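Local atomic coordinates of geranyltranstransferase (Roseobacter denitrificans, PDB entry 4LLS), a protein that probably condenses isopentenyl diphosphate with allylic diphosphates, as a magnesium-dependent farnesyl or geranylgeranyl diphosphate synthase of the isoprenoid pathway. Residues His57-Gly62 with Leu94-Leu99; Pro117-His120 with Ala126-Val129. All coordinates share one frame; numbering follows the deposited sequence.

Contact 1: residues His57-Gly62 with Leu94-Leu99. With IPE (3-methylbut-3-enyl trihydrogen diphosphate), chain C; GST (geranyl S-thiolodiphosphate), chain D.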
ATOM      1  N   HIS A  57      13.459   2.147 -10.218  1.00 14.55           N
ATOM      2  CA  HIS A  57      13.681   3.541 -10.607  1.00 15.47           C
ATOM      3  C   HIS A  57      13.248   4.474  -9.481  1.00 14.56           C
ATOM      4  O   HIS A  57      13.913   5.450  -9.146  1.00 17.12           O
ATOM      5  CB  HIS A  57      12.898   3.825 -11.874  1.00 15.74           C
ATOM      6  CG  HIS A  57      13.220   5.131 -12.522  1.00 18.11           C
ATOM      7  ND1 HIS A  57      12.416   6.241 -12.435  1.00 24.48           N
ATOM      8  CD2 HIS A  57      14.226   5.460 -13.366  1.00 22.30           C
ATOM      9  CE1 HIS A  57      12.914   7.208 -13.194  1.00 21.35           C
ATOM     10  NE2 HIS A  57      14.025   6.763 -13.746  1.00 27.71           N
ATOM     11  N   ALA A  58      12.045   4.232  -8.981  1.00 13.22           N
ATOM     12  CA  ALA A  58      11.415   5.097  -8.001  1.00 14.66           C
ATOM     13  C   ALA A  58      12.064   5.071  -6.630  1.00 13.19           C
ATOM     14  O   ALA A  58      11.888   6.029  -5.828  1.00 16.01           O
ATOM     15  CB  ALA A  58       9.941   4.710  -7.855  1.00 17.75           C
ATOM     16  N   THR A  59      12.768   3.994  -6.319  1.00 12.67           N
ATOM     17  CA  THR A  59      13.420   3.862  -5.065  1.00 13.72           C
ATOM     18  C   THR A  59      14.905   4.203  -5.077  1.00 15.55           C
ATOM     19  O   THR A  59      15.537   4.154  -4.033  1.00 18.52           O
ATOM     20  CB  THR A  59      13.217   2.450  -4.465  1.00 13.10           C
ATOM     21  OG1 THR A  59      13.593   1.425  -5.407  1.00 14.53           O
ATOM     22  CG2 THR A  59      11.785   2.264  -4.031  1.00 13.16           C
ATOM     23  N   SER A  60      15.473   4.460  -6.255  1.00 16.44           N
ATOM     24  CA  SER A  60      16.860   4.816  -6.381  1.00 18.58           C
ATOM     25  C   SER A  60      17.023   6.295  -6.012  1.00 19.05           C
ATOM     26  O   SER A  60      16.153   7.125  -6.265  1.00 21.47           O
ATOM     27  CB  SER A  60      17.349   4.521  -7.797  1.00 21.63           C
ATOM     28  OG  SER A  60      16.725   5.352  -8.729  1.00 32.08           O
ATOM     29  N   GLY A  61      18.136   6.599  -5.383  1.00 22.42           N
ATOM     30  CA  GLY A  61      18.451   7.958  -5.064  1.00 22.37           C
ATOM     31  C   GLY A  61      17.635   8.476  -3.898  1.00 19.25           C
ATOM     32  O   GLY A  61      17.000   7.720  -3.172  1.00 20.96           O
ATOM     33  N   GLY A  62      17.661   9.771  -3.739  1.00 20.00           N
ATOM     34  CA  GLY A  62      17.109  10.401  -2.557  1.00 16.63           C
ATOM     35  C   GLY A  62      18.117  10.589  -1.471  1.00 15.28           C
ATOM     36  O   GLY A  62      19.165   9.932  -1.438  1.00 17.04           O
ATOM     37  N   LEU A  94       7.737   3.145   1.203  1.00  9.37           N
ATOM     38  CA  LEU A  94       6.469   3.856   1.415  1.00  9.66           C
ATOM     39  C   LEU A  94       6.611   5.280   0.858  1.00 10.58           C
ATOM     40  O   LEU A  94       5.755   5.737   0.078  1.00  9.82           O
ATOM     41  CB  LEU A  94       6.110   3.855   2.899  1.00  9.31           C
ATOM     42  CG  LEU A  94       4.645   4.075   3.340  1.00 11.23           C
ATOM     43  CD1 LEU A  94       4.052   5.390   2.832  1.00 11.06           C
ATOM     44  CD2 LEU A  94       3.783   2.897   2.950  1.00 11.61           C
ATOM     45  N   HIS A  95       7.620   5.999   1.283  1.00  9.94           N
ATOM     46  CA  HIS A  95       7.890   7.331   0.776  1.00 10.32           C
ATOM     47  C   HIS A  95       7.942   7.313  -0.738  1.00 10.08           C
ATOM     48  O   HIS A  95       7.366   8.198  -1.411  1.00 10.19           O
ATOM     49  CB  HIS A  95       9.174   7.786   1.429  1.00 10.61           C
ATOM     50  CG  HIS A  95       9.728   9.053   0.893  1.00 13.46           C
ATOM     51  ND1 HIS A  95       9.082  10.259   1.004  1.00 12.36           N
ATOM     52  CD2 HIS A  95      10.954   9.320   0.390  1.00 11.64           C
ATOM     53  CE1 HIS A  95       9.861  11.214   0.509  1.00 12.20           C
ATOM     54  NE2 HIS A  95      11.008  10.669   0.148  1.00 11.58           N
ATOM     55  N   ALA A  96       8.692   6.387  -1.310  1.00  9.36           N
ATOM     56  CA  ALA A  96       8.824   6.339  -2.765  1.00 10.68           C
ATOM     57  C   ALA A  96       7.479   6.175  -3.417  1.00 10.03           C
ATOM     58  O   ALA A  96       7.207   6.827  -4.447  1.00 12.05           O
ATOM     59  CB  ALA A  96       9.741   5.236  -3.218  1.00 10.95           C
ATOM     60  N   TYR A  97       6.630   5.324  -2.880  1.00 11.13           N
ATOM     61  CA  TYR A  97       5.300   5.107  -3.474  1.00 11.61           C
ATOM     62  C   TYR A  97       4.545   6.422  -3.486  1.00 12.00           C
ATOM     63  O   TYR A  97       3.916   6.794  -4.521  1.00 12.23           O
ATOM     64  CB  TYR A  97       4.513   4.014  -2.709  1.00 11.21           C
ATOM     65  CG  TYR A  97       3.197   4.441  -2.124  1.00 10.42           C
ATOM     66  CD1 TYR A  97       2.095   4.715  -2.932  1.00 12.75           C
ATOM     67  CD2 TYR A  97       2.989   4.445  -0.773  1.00 10.86           C
ATOM     68  CE1 TYR A  97       0.918   5.144  -2.377  1.00 13.61           C
ATOM     69  CE2 TYR A  97       1.761   4.716  -0.211  1.00 10.66           C
ATOM     70  CZ  TYR A  97       0.719   5.097  -1.019  1.00 12.40           C
ATOM     71  OH  TYR A  97      -0.477   5.533  -0.488  1.00 13.16           O
ATOM     72  N   SER A  98       4.593   7.158  -2.395  1.00 11.88           N
ATOM     73  CA  SER A  98       3.837   8.407  -2.282  1.00 12.58           C
ATOM     74  C   SER A  98       4.276   9.401  -3.338  1.00 14.05           C
ATOM     75  O   SER A  98       3.448  10.126  -3.885  1.00 15.64           O
ATOM     76  CB  SER A  98       3.951   9.009  -0.852  1.00 11.76           C
ATOM     77  OG  SER A  98       5.221   9.654  -0.646  1.00 12.00           O
ATOM     78  N   LEU A  99       5.553   9.396  -3.678  1.00 11.15           N
ATOM     79  CA  LEU A  99       6.085  10.368  -4.666  1.00 12.91           C
ATOM     80  C   LEU A  99       5.679   9.929  -6.078  1.00 12.98           C
ATOM     81  O   LEU A  99       5.375  10.784  -6.927  1.00 14.87           O
ATOM     82  CB  LEU A  99       7.591  10.514  -4.580  1.00 13.74           C
ATOM     83  CG  LEU A  99       8.154  11.016  -3.241  1.00 15.27           C
ATOM     84  CD1 LEU A  99       9.670  11.126  -3.319  1.00 19.79           C
ATOM     85  CD2 LEU A  99       7.502  12.293  -2.762  1.00 19.80           C
TER
HETATM   86  C1  IPE C 301      10.172  15.066  -0.931  1.00 17.45           C
HETATM   87  O1  IPE C 301      10.876  14.450   0.165  1.00 12.82           O
HETATM   88  C2  IPE C 301       8.676  14.997  -0.644  1.00 17.97           C
HETATM   89  C3  IPE C 301       8.331  15.718   0.635  1.00 19.84           C
HETATM   90  C4  IPE C 301       7.724  15.098   1.645  1.00 20.26           C
HETATM   91  C5  IPE C 301       8.531  17.200   0.724  1.00 20.36           C
HETATM   92  PA  IPE C 301      12.471  14.468   0.189  1.00 12.63           P
HETATM   93  O1A IPE C 301      12.978  15.906   0.005  1.00 13.55           O
HETATM   94  O2A IPE C 301      12.872  13.784   1.416  1.00 12.59           O
HETATM   95  O3A IPE C 301      12.892  13.596  -1.067  1.00 12.38           O
HETATM   96  PB  IPE C 301      14.057  12.530  -1.433  1.00 12.01           P
HETATM   97  O1B IPE C 301      14.255  12.660  -2.935  1.00 12.75           O
HETATM   98  O2B IPE C 301      15.288  12.911  -0.661  1.00 13.16           O
HETATM   99  O3B IPE C 301      13.486  11.216  -0.958  1.00 12.79           O
HETATM  100  PA  GST D 302       7.650  17.748  -3.785  1.00 17.82           P
HETATM  101  O1A GST D 302       8.930  16.944  -3.568  1.00 18.42           O
HETATM  102  O2A GST D 302       7.841  19.260  -3.781  1.00 21.18           O
HETATM  103  O3A GST D 302       6.839  17.253  -4.978  1.00 17.80           O
HETATM  104  O1B GST D 302       6.764  17.401  -2.508  1.00 18.15           O
HETATM  105  PB  GST D 302       5.437  18.185  -2.136  1.00 18.95           P
HETATM  106  O2B GST D 302       5.675  19.504  -1.546  1.00 17.75           O
HETATM  107  O3B GST D 302       4.471  18.198  -3.369  1.00 19.79           O
HETATM  108  S1  GST D 302       4.715  17.035  -0.684  1.00 22.91           S
HETATM  109  C1  GST D 302       4.579  15.541  -1.606  1.00 25.68           C
HETATM  110  C2  GST D 302       3.484  14.636  -1.093  1.00 31.48           C
HETATM  111  C3  GST D 302       3.728  13.644  -0.224  1.00 23.49           C
HETATM  112  C10 GST D 302       5.078  13.441   0.373  1.00 28.68           C
HETATM  113  C4  GST D 302       2.626  12.767   0.266  1.00 24.61           C
HETATM  114  C5  GST D 302       1.774  12.344  -0.939  1.00 28.82           C
HETATM  115  C6  GST D 302       0.655  11.448  -0.518  1.00 29.17           C
HETATM  116  C7  GST D 302       0.077  10.539  -1.334  1.00 27.93           C
HETATM  117  C9  GST D 302       0.416  10.267  -2.783  1.00 21.06           C
HETATM  118  C8  GST D 302      -0.993   9.726  -0.675  1.00 35.73           C
HETATM  119  O   HOH W   1       9.620   7.863  -5.965  1.00 19.98           O

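Contact 2: residues Pro117-His120 with Ala126-Val129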
ATOM      1  N   PRO A 117      13.642  11.391 -15.124  1.00 20.56           N
ATOM      2  CA  PRO A 117      12.229  11.425 -15.471  1.00 18.60           C
ATOM      3  C   PRO A 117      11.431  10.667 -14.423  1.00 17.82           C
ATOM      4  O   PRO A 117      11.925   9.679 -13.849  1.00 21.00           O
ATOM      5  CB  PRO A 117      12.163  10.668 -16.799  1.00 21.76           C
ATOM      6  CG  PRO A 117      13.542  10.707 -17.358  1.00 27.80           C
ATOM      7  CD  PRO A 117      14.492  10.861 -16.208  1.00 22.59           C
ATOM      8  N   THR A 118      10.240  11.164 -14.160  1.00 18.68           N
ATOM      9  CA  THR A 118       9.301  10.444 -13.329  1.00 20.45           C
ATOM     10  C   THR A 118       8.816   9.153 -13.980  1.00 20.60           C
ATOM     11  O   THR A 118       8.942   8.937 -15.184  1.00 18.84           O
ATOM     12  CB  THR A 118       8.118  11.340 -12.994  1.00 19.72           C
ATOM     13  OG1 THR A 118       7.625  11.961 -14.197  1.00 19.77           O
ATOM     14  CG2 THR A 118       8.521  12.379 -12.030  1.00 19.68           C
ATOM     15  N   VAL A 119       8.252   8.255 -13.177  1.00 18.60           N
ATOM     16  CA  VAL A 119       7.875   6.966 -13.677  1.00 18.42           C
ATOM     17  C   VAL A 119       6.895   7.067 -14.848  1.00 16.32           C
ATOM     18  O   VAL A 119       7.007   6.309 -15.815  1.00 19.39           O
ATOM     19  CB  VAL A 119       7.309   6.059 -12.559  1.00 19.25           C
ATOM     20  CG1 VAL A 119       6.698   4.801 -13.128  1.00 22.94           C
ATOM     21  CG2 VAL A 119       8.441   5.704 -11.611  1.00 19.98           C
ATOM     22  N   HIS A 120       5.856   7.893 -14.709  1.00 16.62           N
ATOM     23  CA  HIS A 120       4.836   7.955 -15.750  1.00 16.05           C
ATOM     24  C   HIS A 120       5.391   8.529 -17.053  1.00 20.15           C
ATOM     25  O   HIS A 120       4.821   8.309 -18.097  1.00 22.03           O
ATOM     26  CB  HIS A 120       3.637   8.735 -15.321  1.00 15.50           C
ATOM     27  CG  HIS A 120       3.913  10.136 -14.924  1.00 19.45           C
ATOM     28  ND1 HIS A 120       3.721  11.208 -15.776  1.00 21.58           N
ATOM     29  CD2 HIS A 120       4.342  10.658 -13.756  1.00 19.05           C
ATOM     30  CE1 HIS A 120       4.039  12.322 -15.142  1.00 19.95           C
ATOM     31  NE2 HIS A 120       4.384  12.016 -13.907  1.00 24.09           N
ATOM     32  N   ALA A 126      -0.200   4.009 -16.211  1.00 17.05           N
ATOM     33  CA  ALA A 126      -0.616   2.724 -15.590  1.00 15.58           C
ATOM     34  C   ALA A 126       0.565   2.114 -14.842  1.00 17.27           C
ATOM     35  O   ALA A 126       0.420   1.588 -13.724  1.00 16.78           O
ATOM     36  CB  ALA A 126      -1.092   1.740 -16.644  1.00 20.34           C
ATOM     37  N   THR A 127       1.723   2.147 -15.469  1.00 15.93           N
ATOM     38  CA  THR A 127       2.917   1.600 -14.844  1.00 15.34           C
ATOM     39  C   THR A 127       3.225   2.368 -13.546  1.00 16.55           C
ATOM     40  O   THR A 127       3.605   1.740 -12.536  1.00 15.17           O
ATOM     41  CB  THR A 127       4.106   1.657 -15.826  1.00 18.94           C
ATOM     42  OG1 THR A 127       3.771   0.904 -16.994  1.00 19.52           O
ATOM     43  CG2 THR A 127       5.339   1.083 -15.223  1.00 18.06           C
ATOM     44  N   ALA A 128       3.014   3.683 -13.539  1.00 14.52           N
ATOM     45  CA  ALA A 128       3.264   4.495 -12.363  1.00 14.67           C
ATOM     46  C   ALA A 128       2.274   4.147 -11.267  1.00 14.66           C
ATOM     47  O   ALA A 128       2.661   3.989 -10.086  1.00 14.90           O
ATOM     48  CB  ALA A 128       3.243   5.971 -12.697  1.00 16.34           C
ATOM     49  N   VAL A 129       0.988   4.032 -11.605  1.00 14.82           N
ATOM     50  CA  VAL A 129      -0.005   3.648 -10.611  1.00 14.39           C
ATOM     51  C   VAL A 129       0.376   2.310  -9.984  1.00 14.04           C
ATOM     52  O   VAL A 129       0.415   2.185  -8.731  1.00 12.38           O
ATOM     53  CB  VAL A 129      -1.411   3.570 -11.213  1.00 15.26           C
ATOM     54  CG1 VAL A 129      -2.382   2.919 -10.215  1.00 16.79           C
ATOM     55  CG2 VAL A 129      -1.907   4.956 -11.646  1.00 16.14           C
TER

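Contact 1: residues His57-Gly62 with Leu94-Leu99
The backbones of T59 and A96 come within 5.7 Å of each other, measured CA to CA, where the C-terminal end of helix 50-59 meets the C-terminal half of helix 81-102. A96 makes the contact: its CB points toward helix 50-59 and rests 3.5 Å from A58 O and 3.7 Å from T59 CG2. The T59 methyl lies beside its own backbone N (chi1 53° for OG1), which turns CG2 to A96 while OG1 bonds to M55 O. A water joins the two backbones, donating to A58 O at 2.9 Å and to A96 O at 3.0 Å.

One residue before A96, H95 serves the substrate pocket. CG stands anti to the backbone N (chi1 172°), and NE2 donates to O3B of isopentenyl diphosphate at 2.8 Å, with an N-H...O angle of 152°. O1 of the ligand lies at the ring edge, in plane, and L99 CG sits over one face near the rim. L99 CD2 in turn meets C2 of the same ligand at 3.6 Å. Replacing H95 with an alanine would probably leave O3B without this N-H donor and open a gap beside L99. G62 CA approaches O2B of the same diphosphate, and its backbone angles by themselves call for glycine.

S98 lies along the geranyl chain of the thiolodiphosphate and sends OG back to H95 O, which also accepts from L99 N. The chemistry thus divides: methyl packing and one bridging water join the helices, while H95 donates to the diphosphate, which K63, R66 and R114 also hydrogen-bond and probably help to neutralise.

Contact 2: residues Pro117-His120 with Ala126-Val129
V119 CG1 is set anti to its backbone N (chi1 170°), a torsion that carries this methyl to A128, 3.5 Å from CA and 3.7 Å from CB. H120 takes the other course: its CG lies between the backbone N and the carbonyl carbon (chi1 58°), a setting that swings the imidazole off A128 and leaves CB to touch A128 CB at 3.8 Å. A128 CB therefore fits between the V119 methyl and the start of H120, where the backbone N of H120 is also 3.8 Å away. The closest CA atoms, those of H120 and A128, are 5.1 Å apart. T127 contributes more loosely, its CG2 being 4.5 Å from V119 CG1, while its OG1 bonds to D124 in the turn that joins the two helices.

The contact folds the short helix 119-122 back on the first turn of helix 125-144. V119 also packs on A54 and H57 of helix 50-59, and A128 on L104. H120 NE2 makes weak hydrogen bonds to D103 O and D110 O, in the region of the calcium-binding D102 and D108. The side-chain contact between the two segments is apolar, and the polar ends of T127 and H120 find their partners outside it.

Both contacts are buried and helical, but contact 1 lies about 9 Å from the centre of the chain and contact 2 about 20 Å, measured from their centres. They follow one another along the chain and touch through A58 CB and V119 CG2, 4.2 Å apart, so helix 50-59 borders both. Helix 125-144 also takes part in both places: its first turn forms contact 2, and L135 farther along packs on A58 and T59. Contact 1 is set beside isopentenyl diphosphate and the thiolo analogue of the allylic substrate, and combines a bridging water with diphosphate-binding groups. Contact 2, a local fold-back of neighbouring helices, relies on methyl packing and holds none of the ligand-pocket residues.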